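Protein FimX (Pseudomonas aeruginosa PAO1, PDB 3HVA) acts as a GGDEF-EAL receptor for the second messenger cyclic di-GMP, the chain here being its GGDEF domain. Local coordinates at residues 60-65 with 129-134; 75-80 with 117-122. All coordinates share one frame; numbering follows the deposited sequence.

Contact 1 of 2, residues 60-65 with 129-134; sequences ADHGLS and RSAQAT
The guanidinium of Arg129 lies across the rim of the His62 imidazole, the two planes only 19° apart. One face of the guanidinium receives the CE1 corner of the ring, and Arg129 NH2 comes within 3.0 Å of His62 CE1; the groups are displaced rather than centred on each other. At the guanidinium edge, in its plane, sits the backbone O of Asp61. The ring has the CB of Asp61 over one face, offset toward the rim, while Ser130 O stands near the ring plane at an edge, too far off at 4.5 Å from His62 CE1 to count as more than a neighbour. The methyl CB of Ala131 touches His62 NE2 at 3.6 Å from an oblique direction.

Arg129 NH1 gives the one hydrogen bond across the contact, 2.8 Å to Asp61 O, bent to 149° and reaching the carbonyl from above its plane. The helix kinks here: the N atoms of Leu64 and Ser65 make no bond to the preceding turn, and Gly63 takes a positive phi, so this carbonyl lacks its usual helical donor and takes an arginine instead. The arginine chain curls back to get there, nearly eclipsed at chi3 (-15°). Asp61 OD2 stays 5.1 Å from Arg129 NH2, close enough perhaps for a weak attraction but not a salt bridge.

In this surface contact an arginine from the short beta hairpin 124-126/129-131 takes up a carbonyl left over at the kink of helix 55-82. Leu126 on the partner strand touches both His62 and Ala131, and Ser65 OG is hydrogen-bonded to Asn127 in the hairpin turn.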
# COMPACT_ATOMS: atom_id res chain seq x y z
N ALA A 60 8.25 -0.77 -18.95
CA ALA A 60 8.59 -0.80 -20.36
C ALA A 60 9.58 0.30 -20.72
O ALA A 60 10.54 0.08 -21.47
CB ALA A 60 7.34 -0.67 -21.20
N ASP A 61 9.35 1.49 -20.18
CA ASP A 61 10.16 2.66 -20.50
C ASP A 61 11.45 2.74 -19.69
O ASP A 61 12.46 3.25 -20.16
CB ASP A 61 9.34 3.94 -20.30
CG ASP A 61 8.15 4.02 -21.24
OD1 ASP A 61 8.09 3.23 -22.20
OD2 ASP A 61 7.28 4.89 -21.02
N HIS A 62 11.40 2.24 -18.46
CA HIS A 62 12.51 2.42 -17.53
C HIS A 62 13.26 1.12 -17.20
O HIS A 62 14.39 1.16 -16.72
CB HIS A 62 12.03 3.09 -16.24
CG HIS A 62 11.40 4.44 -16.46
ND1 HIS A 62 12.15 5.57 -16.69
CD2 HIS A 62 10.11 4.82 -16.48
CE1 HIS A 62 11.34 6.60 -16.84
NE2 HIS A 62 10.09 6.18 -16.72
N GLY A 63 12.64 -0.02 -17.47
CA GLY A 63 13.29 -1.30 -17.22
C GLY A 63 13.51 -1.59 -15.75
O GLY A 63 13.05 -0.85 -14.89
N LEU A 64 14.22 -2.69 -15.47
CA LEU A 64 14.43 -3.14 -14.09
C LEU A 64 15.10 -2.08 -13.22
O LEU A 64 14.67 -1.81 -12.10
CB LEU A 64 15.25 -4.42 -14.06
CG LEU A 64 14.71 -5.61 -14.85
CD1 LEU A 64 15.48 -6.87 -14.51
CD2 LEU A 64 13.24 -5.81 -14.57
N SER A 65 16.16 -1.48 -13.75
CA SER A 65 16.89 -0.45 -13.02
C SER A 65 16.00 0.74 -12.70
O SER A 65 16.00 1.25 -11.57
CB SER A 65 18.09 0.01 -13.84
OG SER A 65 18.81 1.02 -13.17
N ARG A 129 16.67 10.05 -16.22
CA ARG A 129 15.33 10.25 -16.75
C ARG A 129 14.35 10.69 -15.66
O ARG A 129 14.61 10.50 -14.47
CB ARG A 129 14.81 8.99 -17.44
CG ARG A 129 15.82 8.33 -18.37
CD ARG A 129 15.20 8.05 -19.73
NE ARG A 129 13.75 8.15 -19.69
CZ ARG A 129 12.91 7.12 -19.82
NH1 ARG A 129 13.39 5.90 -20.02
NH2 ARG A 129 11.60 7.32 -19.76
N SER A 130 13.23 11.27 -16.08
CA SER A 130 12.25 11.81 -15.15
C SER A 130 10.87 11.19 -15.39
O SER A 130 10.47 10.97 -16.53
CB SER A 130 12.17 13.34 -15.31
OG SER A 130 11.80 13.96 -14.10
N ALA A 131 10.14 10.91 -14.31
CA ALA A 131 8.83 10.28 -14.42
C ALA A 131 7.83 10.72 -13.35
O ALA A 131 8.21 11.29 -12.32
CB ALA A 131 8.96 8.77 -14.44
N GLN A 132 6.56 10.42 -13.59
CA GLN A 132 5.46 10.80 -12.71
C GLN A 132 4.58 9.57 -12.50
O GLN A 132 4.58 8.66 -13.33
CB GLN A 132 4.67 11.95 -13.34
CG GLN A 132 3.44 12.40 -12.58
CD GLN A 132 2.15 11.81 -13.12
OE1 GLN A 132 1.06 12.21 -12.74
NE2 GLN A 132 2.28 10.85 -14.04
N ALA A 133 3.84 9.54 -11.40
CA ALA A 133 3.00 8.38 -11.09
C ALA A 133 1.88 8.71 -10.12
O ALA A 133 2.01 9.59 -9.27
CB ALA A 133 3.85 7.23 -10.57
N THR A 134 0.78 7.97 -10.25
CA THR A 134 -0.33 8.08 -9.32
C THR A 134 -0.58 6.70 -8.72
O THR A 134 -0.12 5.69 -9.25
CB THR A 134 -1.61 8.55 -10.03
OG1 THR A 134 -2.17 7.47 -10.79
CG2 THR A 134 -1.30 9.72 -10.97

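Contact 2 of 2, residues 75-80 with 117-122; sequences AGLMRE and KKVENH
Leu77 reaches from helix 55-82 into the end of helix 105-120, and its two methyls take separate partners. CD1 sits over one face of the His122 imidazole in a CH-pi contact, 4.0 Å from the ring centroid and 14° off the normal. The same methyl, Leu77 CD1, meets Val119 CG2 more loosely, at 4.4 Å. Leu77 CD2 packs against the aliphatic end of Lys118, 3.9 Å from its CE, where the two side chains cross at about a right angle.

One turn further on, the exposed Glu80 crosses the same lysine, also at about a right angle. Its OE2 lies 3.2 Å from Lys118 CE but 3.7 Å from Lys118 NZ, a long salt bridge in which the carboxylate leans on the methylene beside the ammonium. At this length the bridge is probably a modest electrostatic gain. Both chains leave with CG anti to the backbone N; Lys118 then bends at chi2 (64°), which carries its tip back past Leu77 to the glutamate.

The end of the helix and its neighbours place the histidine. Helix 105-120 closes with Asn121 N bonded to Lys117 O, after which Asn121 departs from helical angles and His122 N bonds to Val119 O at 2.9 Å. This turn swings the His122 side chain back toward Leu77. Phe124 meets the imidazole with ring planes at about 60°, and Gln73 touches it from helix 55-82.

Val119 also rests on Leu74 and Lys118 on Gln81. Met78 and Ala75 pack on Phe96 of strand 95-101: the two helices lie side by side on one face of the central sheet, Leu77 filling the seam, an arrangement that fits the nucleotide-cyclase-like GGDEF fold.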
# COMPACT_ATOMS: atom_id res chain seq x y z
N ALA A 75 8.45 4.03 -1.67
CA ALA A 75 8.38 3.51 -0.31
C ALA A 75 8.83 4.56 0.70
O ALA A 75 8.24 4.69 1.78
CB ALA A 75 9.23 2.27 -0.18
N GLY A 76 9.88 5.29 0.35
CA GLY A 76 10.40 6.33 1.22
C GLY A 76 9.40 7.44 1.46
O GLY A 76 9.43 8.10 2.50
N LEU A 77 8.51 7.65 0.49
CA LEU A 77 7.46 8.65 0.63
C LEU A 77 6.34 8.11 1.51
O LEU A 77 5.68 8.87 2.22
CB LEU A 77 6.89 9.03 -0.74
CG LEU A 77 7.81 9.77 -1.71
CD1 LEU A 77 7.09 10.03 -3.03
CD2 LEU A 77 8.30 11.08 -1.11
N MET A 78 6.12 6.80 1.45
CA MET A 78 5.11 6.15 2.28
C MET A 78 5.54 6.13 3.74
O MET A 78 4.74 6.38 4.64
CB MET A 78 4.84 4.73 1.78
CG MET A 78 3.96 4.67 0.54
SD MET A 78 3.75 3.01 -0.13
CE MET A 78 3.11 2.14 1.30
N ARG A 79 6.82 5.82 3.97
CA ARG A 79 7.40 5.89 5.30
C ARG A 79 7.28 7.30 5.85
O ARG A 79 7.02 7.50 7.04
CB ARG A 79 8.87 5.48 5.24
CG ARG A 79 9.80 6.40 6.01
CD ARG A 79 11.26 6.06 5.78
NE ARG A 79 12.08 7.25 5.62
CZ ARG A 79 12.74 7.56 4.50
NH1 ARG A 79 12.69 6.74 3.46
NH2 ARG A 79 13.47 8.66 4.44
N GLU A 80 7.46 8.28 4.98
CA GLU A 80 7.39 9.68 5.37
C GLU A 80 5.97 10.11 5.70
O GLU A 80 5.73 10.83 6.67
CB GLU A 80 7.94 10.57 4.25
CG GLU A 80 7.34 11.96 4.23
CD GLU A 80 7.38 12.59 2.86
OE1 GLU A 80 8.37 12.38 2.13
OE2 GLU A 80 6.41 13.28 2.49
N LYS A 117 -1.71 12.37 -2.87
CA LYS A 117 -1.32 13.62 -3.51
C LYS A 117 0.20 13.82 -3.52
O LYS A 117 0.75 14.36 -4.48
CB LYS A 117 -2.01 14.80 -2.83
CG LYS A 117 -3.51 14.82 -3.05
CD LYS A 117 -4.22 15.68 -2.02
CE LYS A 117 -5.73 15.65 -2.23
NZ LYS A 117 -6.47 16.09 -1.01
N LYS A 118 0.86 13.39 -2.46
CA LYS A 118 2.31 13.47 -2.39
C LYS A 118 2.92 12.77 -3.60
O LYS A 118 3.84 13.29 -4.23
CB LYS A 118 2.84 12.81 -1.11
CG LYS A 118 4.35 12.89 -0.96
CD LYS A 118 4.82 14.33 -0.85
CE LYS A 118 6.29 14.41 -0.48
NZ LYS A 118 6.69 15.81 -0.13
N VAL A 119 2.39 11.60 -3.92
CA VAL A 119 2.88 10.83 -5.05
C VAL A 119 2.49 11.48 -6.38
O VAL A 119 3.34 11.67 -7.25
CB VAL A 119 2.36 9.38 -5.02
CG1 VAL A 119 2.68 8.68 -6.33
CG2 VAL A 119 2.95 8.63 -3.84
N GLU A 120 1.22 11.83 -6.52
CA GLU A 120 0.72 12.44 -7.75
C GLU A 120 1.49 13.70 -8.13
O GLU A 120 1.69 13.99 -9.31
CB GLU A 120 -0.78 12.77 -7.63
CG GLU A 120 -1.24 13.83 -8.63
CD GLU A 120 -2.74 14.02 -8.64
OE1 GLU A 120 -3.46 13.09 -9.05
OE2 GLU A 120 -3.20 15.12 -8.27
N ASN A 121 1.94 14.44 -7.11
CA ASN A 121 2.67 15.68 -7.34
C ASN A 121 4.17 15.52 -7.18
O ASN A 121 4.90 16.50 -7.03
CB ASN A 121 2.16 16.78 -6.40
CG ASN A 121 0.70 17.13 -6.65
OD1 ASN A 121 0.33 17.59 -7.72
ND2 ASN A 121 -0.13 16.91 -5.64
N HIS A 122 4.65 14.28 -7.22
CA HIS A 122 6.07 14.02 -7.06
C HIS A 122 6.75 13.61 -8.37
O HIS A 122 6.28 12.73 -9.08
CB HIS A 122 6.33 12.96 -5.99
CG HIS A 122 7.77 12.79 -5.64
ND1 HIS A 122 8.61 11.93 -6.32
CD2 HIS A 122 8.53 13.40 -4.70
CE1 HIS A 122 9.82 12.00 -5.80
NE2 HIS A 122 9.81 12.88 -4.81

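How the contacts relate
Both contacts use helix 55-82 of the GGDEF domain, contact 1 toward its start and contact 2 toward its end, with centres about 15 Å apart. Along the chain the order is 60-65, 75-80, 117-122, 129-134, so contact 2 is nested inside the loop closed by contact 1. The second partners are also neighbours: Ala133 O packs 3.2 Å from Val119 CG1, as the chain leaving the hairpin passes beside helix 105-120 on its way to strand 135-142. Helix 55-82 runs past both partners, the hairpin at the surface and helix 105-120 more deeply, so elements well apart in sequence are held together within the single GGDEF domain.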